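PDB 6NXI: FAD:protein FMN transferase from Vibrio cholerae, which probably transfers the FMN moiety of FAD, with magnesium as cofactor, onto a threonine hydroxyl of a target flavoprotein. Local coordinates for residues S257-L261 with A272-M276. Residues are numbered along the deposited sequence; the frame is centred on the assembly and turned at random.
Sequences SVTVL and ATGLM. With MG (magnesium ion), chain C; FAD (flavin-adenine dinucleotide), chain B.
Val258 and Val260, alternate residues on one face of strand 255-262, pack against helix 265-278 through Ala272, Leu275 and Met276, and everything that passes directly between the two segments is apolar or van der Waals contact. Val258 uses both branches. With CG1 anti to the backbone N (chi1 178°), CG2 falls beside that nitrogen and reaches the root of Met276, where Val258 CG2 lies 3.6 Å from Met276 CB. CG1 lies over the Ala272 backbone, with Leu275 CB a looser neighbour, while Val258 CB rests 3.6 Å from Ala272 O. That oxygen also accepts the helical bond from Met276 N, at 3.1 Å from it, so its polar need is met inside the helix. Val260 works through one methyl: Val260 CG2 sits 3.6 Å from Ala272 CA and, more loosely, 4.2 Å from Leu275 CD1. At the small Ala272 the backbones come nearest, Val258 CA lying 5.4 Å from Ala272 CA. Val294 of the next strand touches both Val258 and Leu275, continuing the apolar layer.

The polar work falls to Thr273, whose CB points away from the strand. Thr273 OG1 binds magnesium at 2.3 Å, and FAD O2A holds the same ion at 2.4 Å from it; Asp269 and Thr155 complete the protein's share of the site. Ser225, on the neighbouring strand 220-225, hydrogen-bonds both Thr273 OG1 and FAD.

The axes of segments 257-261 and 272-276 make an angle of 137° between their N-to-C directions, a buried helix-on-sheet packing in which one helix meets the antiparallel sheet through alanine, leucine and methionine and carries a threonine ligand of the ApbE magnesium-FAD site.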
ATOM      1  N   SER A 257       4.458  -0.926  13.375  1.00 24.66           N
ATOM      2  CA  SER A 257       3.347  -0.939  12.395  1.00 23.98           C
ATOM      3  C   SER A 257       2.720   0.442  12.332  1.00 23.37           C
ATOM      4  O   SER A 257       2.714   1.196  13.314  1.00 23.17           O
ATOM      5  CB  SER A 257       2.322  -2.025  12.701  1.00 26.47           C
ATOM      6  OG  SER A 257       1.533  -1.690  13.840  1.00 28.04           O
ATOM      7  N   VAL A 258       2.068   0.713  11.206  1.00 21.85           N
ATOM      8  CA  VAL A 258       1.342   1.967  11.000  1.00 22.20           C
ATOM      9  C   VAL A 258       0.042   1.574  10.342  1.00 21.58           C
ATOM     10  O   VAL A 258       0.104   0.918   9.278  1.00 22.17           O
ATOM     11  CB  VAL A 258       2.134   2.943  10.112  1.00 20.50           C
ATOM     12  CG1 VAL A 258       1.340   4.193   9.895  1.00 22.35           C
ATOM     13  CG2 VAL A 258       3.516   3.250  10.713  1.00 22.11           C
ATOM     14  N   THR A 259      -1.050   1.977  10.970  1.00 21.10           N
ATOM     15  CA  THR A 259      -2.415   1.839  10.431  1.00 20.91           C
ATOM     16  C   THR A 259      -2.958   3.228  10.072  1.00 21.41           C
ATOM     17  O   THR A 259      -2.952   4.110  10.925  1.00 21.63           O
ATOM     18  CB  THR A 259      -3.335   1.164  11.450  1.00 22.65           C
ATOM     19  OG1 THR A 259      -2.688  -0.060  11.813  1.00 24.57           O
ATOM     20  CG2 THR A 259      -4.689   0.903  10.822  1.00 23.55           C
ATOM     21  N   VAL A 260      -3.462   3.385   8.835  1.00 20.76           N
ATOM     22  CA  VAL A 260      -4.007   4.651   8.316  1.00 21.03           C
ATOM     23  C   VAL A 260      -5.431   4.401   7.811  1.00 21.18           C
ATOM     24  O   VAL A 260      -5.656   3.429   7.065  1.00 20.55           O
ATOM     25  CB  VAL A 260      -3.108   5.223   7.200  1.00 21.49           C
ATOM     26  CG1 VAL A 260      -3.730   6.474   6.628  1.00 22.53           C
ATOM     27  CG2 VAL A 260      -1.690   5.486   7.684  1.00 23.10           C
ATOM     28  N   LEU A 261      -6.340   5.291   8.190  1.00 21.36           N
ATOM     29  CA  LEU A 261      -7.672   5.382   7.542  1.00 23.28           C
ATOM     30  C   LEU A 261      -7.687   6.515   6.510  1.00 23.13           C
ATOM     31  O   LEU A 261      -7.169   7.600   6.765  1.00 22.75           O
ATOM     32  CB  LEU A 261      -8.734   5.642   8.591  1.00 25.72           C
ATOM     33  CG  LEU A 261      -8.681   4.772   9.837  1.00 30.33           C
ATOM     34  CD1 LEU A 261      -9.820   5.156  10.799  1.00 32.64           C
ATOM     35  CD2 LEU A 261      -8.741   3.320   9.472  1.00 31.82           C
ATOM     36  N   ALA A 272       0.497   4.786   4.863  1.00 22.29           N
ATOM     37  CA  ALA A 272       0.958   3.889   5.933  1.00 21.46           C
ATOM     38  C   ALA A 272       2.464   3.649   5.740  1.00 21.61           C
ATOM     39  O   ALA A 272       3.210   3.693   6.736  1.00 21.72           O
ATOM     40  CB  ALA A 272       0.144   2.623   5.907  1.00 21.26           C
ATOM     41  N   THR A 273       2.904   3.387   4.503  1.00 19.85           N
ATOM     42  CA  THR A 273       4.338   3.084   4.271  1.00 20.60           C
ATOM     43  C   THR A 273       5.139   4.380   4.512  1.00 21.35           C
ATOM     44  O   THR A 273       6.225   4.357   5.131  1.00 20.82           O
ATOM     45  CB  THR A 273       4.549   2.502   2.866  1.00 19.70           C
ATOM     46  OG1 THR A 273       3.666   1.372   2.627  1.00 19.01           O
ATOM     47  CG2 THR A 273       6.001   2.096   2.713  1.00 20.36           C
ATOM     48  N   GLY A 274       4.676   5.500   3.951  1.00 21.86           N
ATOM     49  CA  GLY A 274       5.386   6.771   4.052  1.00 23.17           C
ATOM     50  C   GLY A 274       5.564   7.209   5.478  1.00 22.98           C
ATOM     51  O   GLY A 274       6.709   7.545   5.871  1.00 23.50           O
ATOM     52  N   LEU A 275       4.504   7.156   6.279  1.00 23.37           N
ATOM     53  CA  LEU A 275       4.603   7.574   7.689  1.00 24.39           C
ATOM     54  C   LEU A 275       5.533   6.600   8.450  1.00 24.12           C
ATOM     55  O   LEU A 275       6.330   7.055   9.309  1.00 23.92           O
ATOM     56  CB  LEU A 275       3.212   7.684   8.304  1.00 25.18           C
ATOM     57  CG  LEU A 275       2.277   8.701   7.659  1.00 27.34           C
ATOM     58  CD1 LEU A 275       0.938   8.684   8.383  1.00 29.15           C
ATOM     59  CD2 LEU A 275       2.837  10.115   7.679  1.00 28.03           C
ATOM     60  N   MET A 276       5.508   5.309   8.138  1.00 24.03           N
ATOM     61  CA  MET A 276       6.440   4.328   8.770  1.00 24.30           C
ATOM     62  C   MET A 276       7.909   4.742   8.548  1.00 24.90           C
ATOM     63  O   MET A 276       8.701   4.734   9.504  1.00 25.93           O
ATOM     64  CB  MET A 276       6.182   2.924   8.246  1.00 24.43           C
ATOM     65  CG  MET A 276       7.075   1.899   8.871  1.00 26.42           C
ATOM     66  SD  MET A 276       6.110   0.353   9.046  1.00 28.44           S
ATOM     67  CE  MET A 276       7.445  -0.628   9.724  1.00 28.53           C
TER
HETATM   68 MG    MG C 501       1.852   1.119   1.164  1.00 23.07          MG
HETATM   69  PA  FAD B 500       3.790  -1.704   1.769  1.00 22.05           P
HETATM   70  O1A FAD B 500       4.285  -1.580   3.166  1.00 24.13           O
HETATM   71  O2A FAD B 500       2.461  -1.166   1.411  1.00 20.86           O
HETATM   72  O5B FAD B 500       4.861  -1.091   0.754  1.00 22.90           O
HETATM   73  C5B FAD B 500       6.140  -1.780   0.732  1.00 22.16           C
HETATM   74  C4B FAD B 500       6.588  -2.051  -0.683  1.00 22.37           C
HETATM   75  O4B FAD B 500       6.764  -0.829  -1.442  1.00 23.87           O
HETATM   76  C3B FAD B 500       7.936  -2.768  -0.724  1.00 22.28           C
HETATM   77  O3B FAD B 500       7.733  -4.181  -0.766  1.00 23.50           O
HETATM   78  C2B FAD B 500       8.595  -2.198  -1.986  1.00 22.17           C
HETATM   79  O2B FAD B 500       8.146  -2.869  -3.142  1.00 23.01           O
HETATM   80  C1B FAD B 500       8.079  -0.765  -1.987  1.00 23.37           C
HETATM   81  N9A FAD B 500       8.831   0.193  -1.206  1.00 22.93           N
HETATM   82  C8A FAD B 500       9.784  -0.043  -0.204  1.00 21.95           C
HETATM   83  N7A FAD B 500      10.157   1.070   0.380  1.00 22.65           N
HETATM   84  C5A FAD B 500       9.490   2.090  -0.266  1.00 21.88           C
HETATM   85  C6A FAD B 500       9.515   3.483  -0.100  1.00 22.87           C
HETATM   86  N6A FAD B 500      10.216   4.121   0.854  1.00 23.64           N
HETATM   87  N1A FAD B 500       8.681   4.196  -0.884  1.00 22.41           N
HETATM   88  C2A FAD B 500       7.964   3.552  -1.827  1.00 21.94           C
HETATM   89  N3A FAD B 500       7.857   2.240  -2.072  1.00 22.57           N
HETATM   90  C4A FAD B 500       8.669   1.558  -1.245  1.00 22.14           C
HETATM   91  N1  FAD B 500       4.609  -9.947  -5.637  1.00 26.98           N
HETATM   92  C2  FAD B 500       5.020 -11.115  -6.243  1.00 29.64           C
HETATM   93  O2  FAD B 500       5.739 -11.927  -5.618  1.00 29.26           O
HETATM   94  N3  FAD B 500       4.641 -11.439  -7.506  1.00 28.29           N
HETATM   95  C4  FAD B 500       3.849 -10.618  -8.266  1.00 29.02           C
HETATM   96  O4  FAD B 500       3.551 -10.923  -9.413  1.00 31.52           O
HETATM   97  C4X FAD B 500       3.419  -9.381  -7.681  1.00 26.44           C
HETATM   98  N5  FAD B 500       2.668  -8.564  -8.392  1.00 25.72           N
HETATM   99  C5X FAD B 500       2.276  -7.379  -7.814  1.00 24.85           C
HETATM  100  C6  FAD B 500       1.493  -6.479  -8.565  1.00 25.15           C
HETATM  101  C7  FAD B 500       1.053  -5.272  -8.063  1.00 25.26           C
HETATM  102  C7M FAD B 500       0.211  -4.357  -8.924  1.00 26.33           C
HETATM  103  C8  FAD B 500       1.391  -4.936  -6.731  1.00 23.59           C
HETATM  104  C8M FAD B 500       0.958  -3.629  -6.120  1.00 25.24           C
HETATM  105  C9  FAD B 500       2.171  -5.818  -5.976  1.00 23.77           C
HETATM  106  C9A FAD B 500       2.618  -7.045  -6.485  1.00 24.19           C
HETATM  107  N10 FAD B 500       3.421  -7.937  -5.766  1.00 26.22           N
HETATM  108  C10 FAD B 500       3.847  -9.127  -6.330  1.00 25.71           C
HETATM  109  C1' FAD B 500       3.749  -7.660  -4.351  1.00 28.54           C
HETATM  110  C2' FAD B 500       4.820  -6.649  -4.148  1.00 29.15           C
HETATM  111  O2' FAD B 500       6.056  -7.114  -4.680  1.00 29.82           O
HETATM  112  C3' FAD B 500       4.992  -6.394  -2.641  1.00 27.88           C
HETATM  113  O3' FAD B 500       5.418  -7.546  -1.946  1.00 28.85           O
HETATM  114  C4' FAD B 500       3.723  -5.967  -1.928  1.00 29.45           C
HETATM  115  O4' FAD B 500       2.999  -5.077  -2.762  1.00 27.38           O
HETATM  116  C5' FAD B 500       4.015  -5.390  -0.557  1.00 27.11           C
HETATM  117  O5' FAD B 500       2.784  -4.823  -0.042  1.00 27.88           O
HETATM  118  P   FAD B 500       2.707  -4.402   1.481  1.00 25.29           P
HETATM  119  O1P FAD B 500       3.273  -5.429   2.354  1.00 28.57           O
HETATM  120  O2P FAD B 500       1.287  -3.893   1.592  1.00 26.96           O
HETATM  121  O3P FAD B 500       3.782  -3.233   1.430  1.00 26.71           O